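PDB 5C12: gene 2 protein from Enterobacteria phage Sf6, which is the large subunit of the phage DNA-packaging terminase, present here as its nuclease domain, which binds divalent metal ions and probably cuts viral DNA by a two-metal-ion mechanism. Local coordinates for residues A[22-27]-A[216-221]; A[26-31]-A[182-187]; A[34-39]-A[198-203]; A[44-49]-A[98-103]. The protein carries 1 engineered substitution. All coordinates share one frame; numbering follows the deposited sequence.

Interaction 1 (A[22-27]-A[216-221]); sequences AIIKRE and AELTQI
A216, in the last turn of helix 208-218, opens the contact with its N 4.2 Å from R26 NH1. The guanidinium is committed to salt bridges with E212 and E30, yet NH1 still reaches a water held in its plane, and that water also bonds T219 OG1.

Two residues on, L218 brings CD2 to 4.1 Å from I24 CD1, two branched aliphatic side chains meeting at an angle in the interior, where L29 and L254 also touch L218. A second water accepts from I24 N at 2.9 Å and lies close enough to L218 O and I221 O to share its protons among the acceptors around it, so a single water serves polar backbone atoms of both segments.

T219 suits the place where the helix gives out. Its OG1 sits between backbone N and carbonyl carbon (chi1 56°) and bonds back to F215 O, while CG2 turns to the incoming chain, 3.8 Å from I24 O and 3.9 Å from R26 N. Residues L218 to I221 form a type I beta turn, the bend by which the chain leaves helix 208-218 just where the first segment of the nuclease domain enters helix 26-32. The turn ends near the active site: the I221 side chain is about 5 Å from that of D252, a magnesium ligand.

I221 O takes the direct bond from I23 N, 3.1 Å long, with an N-H...O angle of 154°; the CA of A22 adds a CA-H...O contact to the same oxygen. I221 CG2 packs 3.8 Å from I23 CD1, and Y173 of helix 168-189 touches both isoleucines.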
# COMPACT_ATOMS: atom_id res chain seq x y z
N ALA A 22 -9.28 -0.16 14.51
CA ALA A 22 -8.07 -0.35 13.70
C ALA A 22 -8.15 -1.66 12.93
O ALA A 22 -8.67 -2.65 13.42
CB ALA A 22 -6.82 -0.31 14.56
N ILE A 23 -7.63 -1.66 11.70
CA ILE A 23 -7.76 -2.85 10.86
C ILE A 23 -6.53 -3.76 10.84
O ILE A 23 -6.60 -4.89 10.38
CB ILE A 23 -8.13 -2.46 9.41
CG1 ILE A 23 -7.00 -1.64 8.78
CG2 ILE A 23 -9.44 -1.70 9.41
CD1 ILE A 23 -7.07 -1.55 7.28
N ILE A 24 -5.40 -3.28 11.35
CA ILE A 24 -4.15 -4.05 11.35
C ILE A 24 -3.54 -4.07 12.75
O ILE A 24 -3.39 -3.03 13.38
CB ILE A 24 -3.13 -3.47 10.35
CG1 ILE A 24 -3.59 -3.76 8.93
CG2 ILE A 24 -1.72 -4.05 10.58
CD1 ILE A 24 -2.94 -2.87 7.87
N LYS A 25 -3.28 -5.28 13.24
CA LYS A 25 -2.64 -5.51 14.53
C LYS A 25 -1.12 -5.46 14.43
O LYS A 25 -0.53 -6.03 13.52
CB LYS A 25 -3.07 -6.87 15.10
CG LYS A 25 -4.53 -6.93 15.47
CD LYS A 25 -4.78 -6.29 16.85
CE LYS A 25 -6.25 -6.32 17.20
NZ LYS A 25 -7.11 -5.75 16.13
N ARG A 26 -0.50 -4.83 15.42
CA ARG A 26 0.94 -4.75 15.46
C ARG A 26 1.57 -6.14 15.47
O ARG A 26 2.59 -6.36 14.85
CB ARG A 26 1.35 -3.96 16.70
CG ARG A 26 2.84 -3.81 16.85
CD ARG A 26 3.39 -2.95 15.76
NE ARG A 26 4.84 -2.88 15.82
CZ ARG A 26 5.54 -1.76 15.83
NH1 ARG A 26 4.95 -0.57 15.77
NH2 ARG A 26 6.86 -1.84 15.88
N GLU A 27 0.98 -7.08 16.21
CA GLU A 27 1.52 -8.43 16.22
C GLU A 27 1.63 -9.04 14.83
O GLU A 27 2.55 -9.81 14.57
CB GLU A 27 0.68 -9.34 17.12
CG GLU A 27 1.03 -9.25 18.56
CD GLU A 27 2.47 -9.64 18.84
OE1 GLU A 27 2.82 -10.83 18.68
OE2 GLU A 27 3.24 -8.75 19.24
N ALA A 216 4.02 2.09 12.62
CA ALA A 216 3.33 3.06 13.46
C ALA A 216 2.20 3.74 12.70
O ALA A 216 1.26 4.23 13.32
CB ALA A 216 4.29 4.10 13.97
N GLU A 217 2.32 3.82 11.38
CA GLU A 217 1.24 4.36 10.56
C GLU A 217 0.17 3.31 10.31
O GLU A 217 -1.02 3.59 10.44
CB GLU A 217 1.78 4.90 9.21
CG GLU A 217 2.62 6.15 9.35
CD GLU A 217 3.02 6.77 8.00
OE1 GLU A 217 2.60 6.23 6.95
OE2 GLU A 217 3.75 7.79 8.03
N LEU A 218 0.59 2.09 10.01
CA LEU A 218 -0.36 1.03 9.67
C LEU A 218 -1.35 0.71 10.81
O LEU A 218 -2.51 0.38 10.55
CB LEU A 218 0.37 -0.25 9.26
CG LEU A 218 1.00 -0.29 7.86
CD1 LEU A 218 1.80 -1.56 7.67
CD2 LEU A 218 -0.07 -0.21 6.78
N THR A 219 -0.89 0.81 12.05
CA THR A 219 -1.76 0.51 13.18
C THR A 219 -2.71 1.64 13.52
O THR A 219 -3.52 1.50 14.44
CB THR A 219 -0.94 0.15 14.42
OG1 THR A 219 -0.03 1.22 14.71
CG2 THR A 219 -0.18 -1.15 14.15
N GLN A 220 -2.65 2.74 12.75
CA GLN A 220 -3.55 3.87 12.93
C GLN A 220 -4.69 3.86 11.92
O GLN A 220 -5.66 4.61 12.08
CB GLN A 220 -2.79 5.19 12.78
CG GLN A 220 -1.63 5.37 13.75
CD GLN A 220 -2.06 6.00 15.04
OE1 GLN A 220 -2.95 5.50 15.73
NE2 GLN A 220 -1.43 7.12 15.38
N ILE A 221 -4.59 3.04 10.88
CA ILE A 221 -5.63 2.97 9.85
C ILE A 221 -6.89 2.39 10.48
O ILE A 221 -6.84 1.33 11.12
CB ILE A 221 -5.19 2.16 8.63
CG1 ILE A 221 -3.90 2.72 8.02
CG2 ILE A 221 -6.30 2.11 7.59
CD1 ILE A 221 -4.01 4.16 7.55
O HOH W 1 -4.78 -0.42 11.71
O HOH W 2 2.38 0.53 16.05

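Interaction 2 (A[26-31]-A[182-187]); sequences REWLEA and LTYRAV
The tyrosine ring of Y184 receives the indole of W28 over one face: CD1 of the indole stands 3.5 Å from Y184 CG, displaced from the ring centre toward the rim. The two side chains cross at roughly a right angle, but their planes are inclined by 44° with centroids 4.8 Å apart, an oblique meeting that is neither a stack nor an edge-to-face pair. It is the five-membered part of the indole that lies against the phenol, while W28 also makes an edge-to-face pair with Y181, one turn earlier on the same partner helix.

Around the tyrosine the approach changes. A31 CB comes in at the ring edge, near its plane, 3.8 Å from CD1, and E27 brings its CB to 4.1 Å from CE1. Y184 reaches these residues because its CG is anti to the backbone N (chi1 170°), which swings the ring across to helix 26-32. The methyl of A31 is small enough to let the helices close in, and V187, one turn beyond Y184, lays CG2 3.7 Å from A31 O. That carbonyl oxygen is also taken by K38 NZ.

Away from Y184, R26 grips one oxygen of E30 with NE and NH2 together, a side-on salt bridge one turn apart, and NH2 also forms a salt bridge to E212 of helix 208-218.

The short helical segments approach to 8.3 Å and cross at 64°, a steep helix-on-helix packing with A31 buried between the helices and W28 beside Y184, joining the domain's first helix, 26-32, to the end of the long helix 168-189.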
# COMPACT_ATOMS: atom_id res chain seq x y z
N ARG A 26 -0.50 -4.83 15.42
CA ARG A 26 0.94 -4.75 15.46
C ARG A 26 1.57 -6.14 15.47
O ARG A 26 2.59 -6.36 14.85
CB ARG A 26 1.35 -3.96 16.70
CG ARG A 26 2.84 -3.81 16.85
CD ARG A 26 3.39 -2.95 15.76
NE ARG A 26 4.84 -2.88 15.82
CZ ARG A 26 5.54 -1.76 15.83
NH1 ARG A 26 4.95 -0.57 15.77
NH2 ARG A 26 6.86 -1.84 15.88
N GLU A 27 0.98 -7.08 16.21
CA GLU A 27 1.52 -8.43 16.22
C GLU A 27 1.63 -9.04 14.83
O GLU A 27 2.55 -9.81 14.57
CB GLU A 27 0.68 -9.34 17.12
CG GLU A 27 1.03 -9.25 18.56
CD GLU A 27 2.47 -9.64 18.84
OE1 GLU A 27 2.82 -10.83 18.68
OE2 GLU A 27 3.24 -8.75 19.24
N TRP A 28 0.67 -8.75 13.94
CA TRP A 28 0.74 -9.28 12.59
C TRP A 28 1.97 -8.72 11.87
O TRP A 28 2.65 -9.40 11.11
CB TRP A 28 -0.49 -8.91 11.75
CG TRP A 28 -1.83 -9.27 12.33
CD1 TRP A 28 -2.10 -10.09 13.39
CD2 TRP A 28 -3.10 -8.81 11.85
NE1 TRP A 28 -3.46 -10.16 13.61
CE2 TRP A 28 -4.09 -9.38 12.68
CE3 TRP A 28 -3.49 -7.96 10.81
CZ2 TRP A 28 -5.45 -9.14 12.48
CZ3 TRP A 28 -4.83 -7.72 10.62
CH2 TRP A 28 -5.80 -8.29 11.46
N LEU A 29 2.24 -7.44 12.10
CA LEU A 29 3.38 -6.77 11.46
C LEU A 29 4.71 -7.35 11.95
O LEU A 29 5.64 -7.56 11.18
CB LEU A 29 3.33 -5.26 11.70
CG LEU A 29 2.08 -4.57 11.14
CD1 LEU A 29 2.00 -3.14 11.67
CD2 LEU A 29 2.09 -4.59 9.62
N GLU A 30 4.79 -7.61 13.25
CA GLU A 30 5.98 -8.23 13.80
C GLU A 30 6.17 -9.64 13.21
O GLU A 30 7.28 -10.01 12.82
CB GLU A 30 5.89 -8.30 15.32
CG GLU A 30 5.79 -6.97 16.05
CD GLU A 30 7.00 -6.09 15.83
OE1 GLU A 30 8.09 -6.61 15.48
OE2 GLU A 30 6.86 -4.85 15.99
N ALA A 31 5.09 -10.42 13.14
CA ALA A 31 5.16 -11.76 12.54
C ALA A 31 5.59 -11.69 11.07
O ALA A 31 6.38 -12.51 10.59
CB ALA A 31 3.82 -12.46 12.65
N LEU A 182 -3.06 -13.55 7.39
CA LEU A 182 -2.72 -14.89 6.95
C LEU A 182 -1.24 -15.20 7.26
O LEU A 182 -0.87 -16.32 7.64
CB LEU A 182 -3.03 -15.05 5.46
CG LEU A 182 -3.34 -16.43 4.91
CD1 LEU A 182 -4.61 -16.98 5.56
CD2 LEU A 182 -3.49 -16.32 3.40
N THR A 183 -0.38 -14.19 7.11
CA THR A 183 1.05 -14.33 7.41
C THR A 183 1.26 -14.58 8.89
O THR A 183 2.01 -15.47 9.28
CB THR A 183 1.85 -13.11 6.96
OG1 THR A 183 1.58 -12.86 5.58
CG2 THR A 183 3.30 -13.35 7.08
N TYR A 184 0.55 -13.82 9.71
CA TYR A 184 0.58 -14.03 11.16
C TYR A 184 0.16 -15.45 11.53
O TYR A 184 0.80 -16.10 12.35
CB TYR A 184 -0.32 -13.01 11.85
CG TYR A 184 -0.56 -13.25 13.30
CD1 TYR A 184 0.37 -12.84 14.25
CD2 TYR A 184 -1.72 -13.86 13.72
CE1 TYR A 184 0.15 -13.08 15.60
CE2 TYR A 184 -1.95 -14.09 15.06
CZ TYR A 184 -1.02 -13.71 15.98
OH TYR A 184 -1.28 -13.94 17.31
N ARG A 185 -0.93 -15.94 10.95
CA ARG A 185 -1.40 -17.28 11.28
C ARG A 185 -0.38 -18.35 10.83
O ARG A 185 -0.19 -19.35 11.49
CB ARG A 185 -2.76 -17.55 10.65
CG ARG A 185 -3.89 -16.67 11.19
CD ARG A 185 -4.13 -16.79 12.69
NE ARG A 185 -4.51 -18.14 13.11
CZ ARG A 185 -4.96 -18.44 14.32
NH1 ARG A 185 -5.10 -17.49 15.23
NH2 ARG A 185 -5.28 -19.69 14.62
N ALA A 186 0.30 -18.11 9.72
CA ALA A 186 1.30 -19.06 9.27
C ALA A 186 2.54 -19.06 10.16
O ALA A 186 3.06 -20.11 10.52
CB ALA A 186 1.69 -18.73 7.83
N VAL A 187 3.00 -17.87 10.51
CA VAL A 187 4.24 -17.69 11.26
C VAL A 187 4.06 -18.09 12.72
O VAL A 187 4.92 -18.75 13.31
CB VAL A 187 4.72 -16.23 11.18
CG1 VAL A 187 5.86 -15.97 12.18
CG2 VAL A 187 5.17 -15.90 9.78

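Interaction 3 (A[34-39]-A[198-203]); sequences DAHKKL and MLSFDK
H36 and S200 meet through a short bond, ND1 to OG at 2.7 Å, with the hydroxyl oxygen lying in the plane of the imidazole at its edge; either partner could be the donor. Serine is apt here, since its small side chain brings OG from a buried strand to the first turn of helix 35-39, where H36 ND1 meets it. CG of H36 is wedged between the backbone N and carbonyl carbon (chi1 70°), which turns the ND1 edge of the ring to S200.

D34, the residue just before the helix, makes two bonds of its own. Its backbone N donates to F201 O at 2.8 Å, and its OD1 accepts from K203 N at 3.1 Å, a donor that arrives from above the carboxylate plane and belongs to the first residue of helix 203-206. The carboxylate is thus spent on the segment 198-203; it makes no capping bond to its own helix.

S200 and F201 form the short outermost strand of the mixed sheet, hydrogen-bonded through S200 to V71 of strand 70-77, so helix 35-39 is pinned against the sheet's edge.

Further out, two waters extend the network. One donates to both D34 OD1 and D202 OD1 and accepts from K37 NZ, which probably eases the closeness of the two like charges; the other joins D202 OD2 to H36 NE2. D202 is itself fixed as the N-cap of the following helix, its OD1 bonding A205 N, and K203 NZ turns to E208. At the opposite end L39 CD1 rests 4.0 Å from M198 SD, an apolar touch beside T183 and V187 of helix 168-189.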
# COMPACT_ATOMS: atom_id res chain seq x y z
N ASP A 34 10.31 -10.38 8.07
CA ASP A 34 11.13 -11.51 7.65
C ASP A 34 10.35 -12.84 7.64
O ASP A 34 10.94 -13.91 7.81
CB ASP A 34 12.39 -11.61 8.53
CG ASP A 34 13.42 -10.55 8.22
OD1 ASP A 34 13.41 -9.97 7.10
OD2 ASP A 34 14.28 -10.29 9.10
N ALA A 35 9.04 -12.78 7.40
CA ALA A 35 8.26 -14.00 7.34
C ALA A 35 8.77 -14.95 6.26
O ALA A 35 8.71 -16.16 6.42
CB ALA A 35 6.77 -13.70 7.10
N HIS A 36 9.22 -14.40 5.13
CA HIS A 36 9.73 -15.25 4.06
C HIS A 36 10.97 -16.03 4.51
O HIS A 36 11.16 -17.18 4.10
CB HIS A 36 9.98 -14.46 2.77
CG HIS A 36 11.14 -13.52 2.82
ND1 HIS A 36 11.13 -12.36 3.56
CD2 HIS A 36 12.34 -13.54 2.18
CE1 HIS A 36 12.28 -11.72 3.41
NE2 HIS A 36 13.03 -12.42 2.57
N LYS A 37 11.78 -15.44 5.38
CA LYS A 37 12.92 -16.14 5.94
C LYS A 37 12.49 -17.15 6.97
O LYS A 37 13.03 -18.26 7.01
CB LYS A 37 13.91 -15.13 6.54
CG LYS A 37 14.50 -14.20 5.51
CD LYS A 37 15.50 -13.25 6.11
CE LYS A 37 16.26 -12.50 5.03
NZ LYS A 37 17.29 -11.60 5.59
N LYS A 38 11.54 -16.78 7.82
CA LYS A 38 11.05 -17.66 8.88
C LYS A 38 10.40 -18.92 8.31
O LYS A 38 10.51 -20.01 8.87
CB LYS A 38 10.04 -16.92 9.75
CG LYS A 38 10.62 -15.76 10.55
CD LYS A 38 9.50 -14.91 11.13
CE LYS A 38 10.04 -13.70 11.87
NZ LYS A 38 8.94 -12.81 12.28
N LEU A 39 9.71 -18.76 7.19
CA LEU A 39 8.92 -19.83 6.62
C LEU A 39 9.58 -20.49 5.42
O LEU A 39 9.09 -21.50 4.92
CB LEU A 39 7.54 -19.31 6.22
CG LEU A 39 6.68 -18.79 7.37
CD1 LEU A 39 5.41 -18.12 6.83
CD2 LEU A 39 6.33 -19.91 8.32
N MET A 198 0.36 -14.04 1.17
CA MET A 198 0.99 -13.48 2.37
C MET A 198 1.70 -12.16 2.05
O MET A 198 1.66 -11.69 0.90
CB MET A 198 1.98 -14.48 2.95
CG MET A 198 1.29 -15.68 3.58
SD MET A 198 2.30 -16.73 4.65
CE MET A 198 3.20 -17.71 3.46
N LEU A 199 2.36 -11.57 3.04
CA LEU A 199 3.19 -10.39 2.82
C LEU A 199 4.30 -10.43 3.86
O LEU A 199 4.04 -10.60 5.04
CB LEU A 199 2.40 -9.10 2.95
CG LEU A 199 3.16 -7.92 2.36
CD1 LEU A 199 3.25 -8.02 0.84
CD2 LEU A 199 2.50 -6.61 2.79
N SER A 200 5.54 -10.38 3.38
CA SER A 200 6.72 -10.34 4.22
C SER A 200 7.41 -8.99 4.11
O SER A 200 7.52 -8.42 3.02
CB SER A 200 7.69 -11.44 3.80
OG SER A 200 8.84 -11.45 4.65
N PHE A 201 7.90 -8.47 5.23
CA PHE A 201 8.76 -7.30 5.18
C PHE A 201 10.24 -7.70 5.23
O PHE A 201 10.69 -8.29 6.19
CB PHE A 201 8.44 -6.33 6.32
CG PHE A 201 7.02 -5.84 6.29
CD1 PHE A 201 6.65 -4.86 5.41
CD2 PHE A 201 6.08 -6.39 7.15
CE1 PHE A 201 5.33 -4.43 5.36
CE2 PHE A 201 4.77 -5.97 7.10
CZ PHE A 201 4.40 -4.98 6.22
N ASP A 202 10.99 -7.41 4.19
CA ASP A 202 12.42 -7.69 4.20
C ASP A 202 13.12 -6.63 5.05
O ASP A 202 13.45 -5.55 4.57
CB ASP A 202 12.94 -7.72 2.77
CG ASP A 202 14.37 -8.19 2.68
OD1 ASP A 202 15.14 -8.02 3.64
OD2 ASP A 202 14.74 -8.71 1.61
N LYS A 203 13.33 -6.95 6.32
CA LYS A 203 13.80 -5.96 7.27
C LYS A 203 15.19 -5.43 6.90
O LYS A 203 15.43 -4.23 7.01
CB LYS A 203 13.82 -6.54 8.69
CG LYS A 203 14.30 -5.53 9.76
CD LYS A 203 14.16 -6.07 11.17
CE LYS A 203 14.54 -5.01 12.19
NZ LYS A 203 14.37 -5.49 13.59
O HOH W 3 15.60 -9.26 6.00
O HOH W 4 15.65 -11.38 1.87

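Interaction 4 (A[44-49]-A[98-103]); sequences KGAVVS and ADHYLW
V47 to S49 and H100 to L102 run parallel, their short axes 4.8 Å apart and inclined by 18°, with V48 set beside H100 and S49 beside Y101. S49 serves both ways: its N donates to H100 O at 2.9 Å, and its O accepts from L102 N in the carbonyl plane. At the start of the pair V47 O takes two donors, D99 N at 2.8 Å and the longer H100 N at 3.2 Å, so two successive amides converge on a single oxygen.

D99 closes this end with its side chain. Its OD2 receives V47 N at 2.9 Å through the anti lone pair, almost straight at 172°, replacing the backbone acceptor that a regular strand would offer. Aspartate fits because its single CH2 places the carboxylate within reach of the V47 amide.

On the face carrying V48 and H100, a chi1 of -172° carries V48 CG1 toward the neighbouring strand, where it packs 3.6 Å from L102 CD1. The imidazole of H100 turns its edge to A46 CB, 4.0 Å from CD2, while ND1 bonds T126 of the next strand. On the other face the small S49 keeps OG 3.6 Å from A98 CB and bonds Y63 and S65; Y101 packs on helix 82-95.

These neighbouring strands of the mixed sheet lead on to D52, a magnesium ligand here, and D104, which binds metal in other structures of this protein. Where the pair begins, the D99 carboxylate accepts V47 N and V47 O accepts two amides, so the polar backbone of V47 is satisfied on both counts.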
# COMPACT_ATOMS: atom_id res chain seq x y z
N LYS A 44 8.68 -13.98 -5.51
CA LYS A 44 8.39 -14.34 -6.90
C LYS A 44 7.22 -13.50 -7.38
O LYS A 44 6.18 -13.42 -6.70
CB LYS A 44 7.99 -15.80 -7.02
CG LYS A 44 9.07 -16.79 -6.70
CD LYS A 44 10.19 -16.79 -7.70
CE LYS A 44 11.07 -18.02 -7.52
NZ LYS A 44 12.29 -17.98 -8.35
N GLY A 45 7.37 -12.90 -8.54
CA GLY A 45 6.28 -12.15 -9.15
C GLY A 45 6.79 -10.83 -9.69
O GLY A 45 7.99 -10.64 -9.87
N ALA A 46 5.85 -9.96 -10.04
CA ALA A 46 6.22 -8.65 -10.54
C ALA A 46 6.77 -7.77 -9.42
O ALA A 46 6.54 -8.02 -8.21
CB ALA A 46 5.01 -7.98 -11.18
N VAL A 47 7.50 -6.73 -9.80
CA VAL A 47 7.86 -5.68 -8.88
C VAL A 47 6.85 -4.56 -9.03
O VAL A 47 6.63 -4.06 -10.13
CB VAL A 47 9.29 -5.18 -9.08
CG1 VAL A 47 9.57 -4.00 -8.16
CG2 VAL A 47 10.28 -6.31 -8.82
N VAL A 48 6.20 -4.21 -7.92
CA VAL A 48 5.17 -3.19 -7.86
C VAL A 48 5.59 -2.09 -6.89
O VAL A 48 5.91 -2.37 -5.74
CB VAL A 48 3.80 -3.75 -7.42
CG1 VAL A 48 2.71 -2.68 -7.55
CG2 VAL A 48 3.42 -4.99 -8.22
N SER A 49 5.53 -0.86 -7.36
CA SER A 49 5.94 0.31 -6.58
C SER A 49 4.81 1.30 -6.58
O SER A 49 4.04 1.38 -7.54
CB SER A 49 7.16 0.99 -7.21
OG SER A 49 8.31 0.17 -7.18
N ALA A 98 10.95 -1.78 -11.07
CA ALA A 98 9.51 -1.91 -11.09
C ALA A 98 8.98 -2.32 -12.45
O ALA A 98 9.45 -1.83 -13.48
CB ALA A 98 8.83 -0.63 -10.63
N ASP A 99 7.98 -3.19 -12.43
CA ASP A 99 7.18 -3.50 -13.61
C ASP A 99 5.96 -2.60 -13.66
O ASP A 99 5.47 -2.27 -14.73
CB ASP A 99 6.75 -4.97 -13.56
CG ASP A 99 7.92 -5.91 -13.60
OD1 ASP A 99 8.66 -5.91 -14.60
OD2 ASP A 99 8.15 -6.65 -12.62
N HIS A 100 5.47 -2.20 -12.49
CA HIS A 100 4.26 -1.40 -12.36
C HIS A 100 4.47 -0.35 -11.30
O HIS A 100 4.96 -0.63 -10.22
CB HIS A 100 3.09 -2.30 -11.96
CG HIS A 100 2.90 -3.47 -12.85
ND1 HIS A 100 2.37 -3.36 -14.12
CD2 HIS A 100 3.16 -4.79 -12.67
CE1 HIS A 100 2.31 -4.56 -14.67
NE2 HIS A 100 2.78 -5.44 -13.81
N TYR A 101 4.03 0.86 -11.59
CA TYR A 101 4.09 1.98 -10.67
C TYR A 101 2.70 2.57 -10.55
O TYR A 101 2.04 2.79 -11.58
CB TYR A 101 5.01 3.04 -11.22
CG TYR A 101 5.05 4.35 -10.50
CD1 TYR A 101 4.29 5.41 -10.92
CD2 TYR A 101 5.94 4.56 -9.44
CE1 TYR A 101 4.35 6.63 -10.30
CE2 TYR A 101 6.01 5.78 -8.81
CZ TYR A 101 5.21 6.82 -9.25
OH TYR A 101 5.27 8.06 -8.68
N LEU A 102 2.28 2.83 -9.32
CA LEU A 102 1.02 3.52 -9.05
C LEU A 102 1.28 4.78 -8.25
O LEU A 102 2.29 4.88 -7.54
CB LEU A 102 0.05 2.63 -8.29
CG LEU A 102 -0.27 1.28 -8.93
CD1 LEU A 102 0.67 0.22 -8.37
CD2 LEU A 102 -1.72 0.88 -8.65
N TRP A 103 0.39 5.76 -8.35
CA TRP A 103 0.46 6.90 -7.46
C TRP A 103 -0.93 7.40 -7.17
O TRP A 103 -1.85 7.19 -7.96
CB TRP A 103 1.33 8.01 -8.05
CG TRP A 103 0.62 8.91 -9.03
CD1 TRP A 103 0.10 10.14 -8.77
CD2 TRP A 103 0.36 8.65 -10.42
NE1 TRP A 103 -0.48 10.66 -9.90
CE2 TRP A 103 -0.34 9.75 -10.92
CE3 TRP A 103 0.63 7.57 -11.27
CZ2 TRP A 103 -0.75 9.83 -12.25
CZ3 TRP A 103 0.19 7.63 -12.57
CH2 TRP A 103 -0.48 8.76 -13.06

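How the interactions relate
Interactions 1 and 2 share R26 and E27 on helix 26-32 and lie with centres 12 Å apart; L29 of interaction 2 packs on L218 and T219 of interaction 1. Interactions 2 and 3 have centres about 9 Å apart and touch where T183 OG1 meets L199 N at 3.0 Å, a probable hydrogen bond, so interaction 2 touches both 1 and 3. Interaction 4 stands apart, 18 Å from interaction 3 between centres, although both reach the same sheet. Both interactions 1 and 4 lie near the magnesium site at D52 and D252: measured from the side chains, I221 is about 8 Å from a bound magnesium ion and L102 about 11 Å.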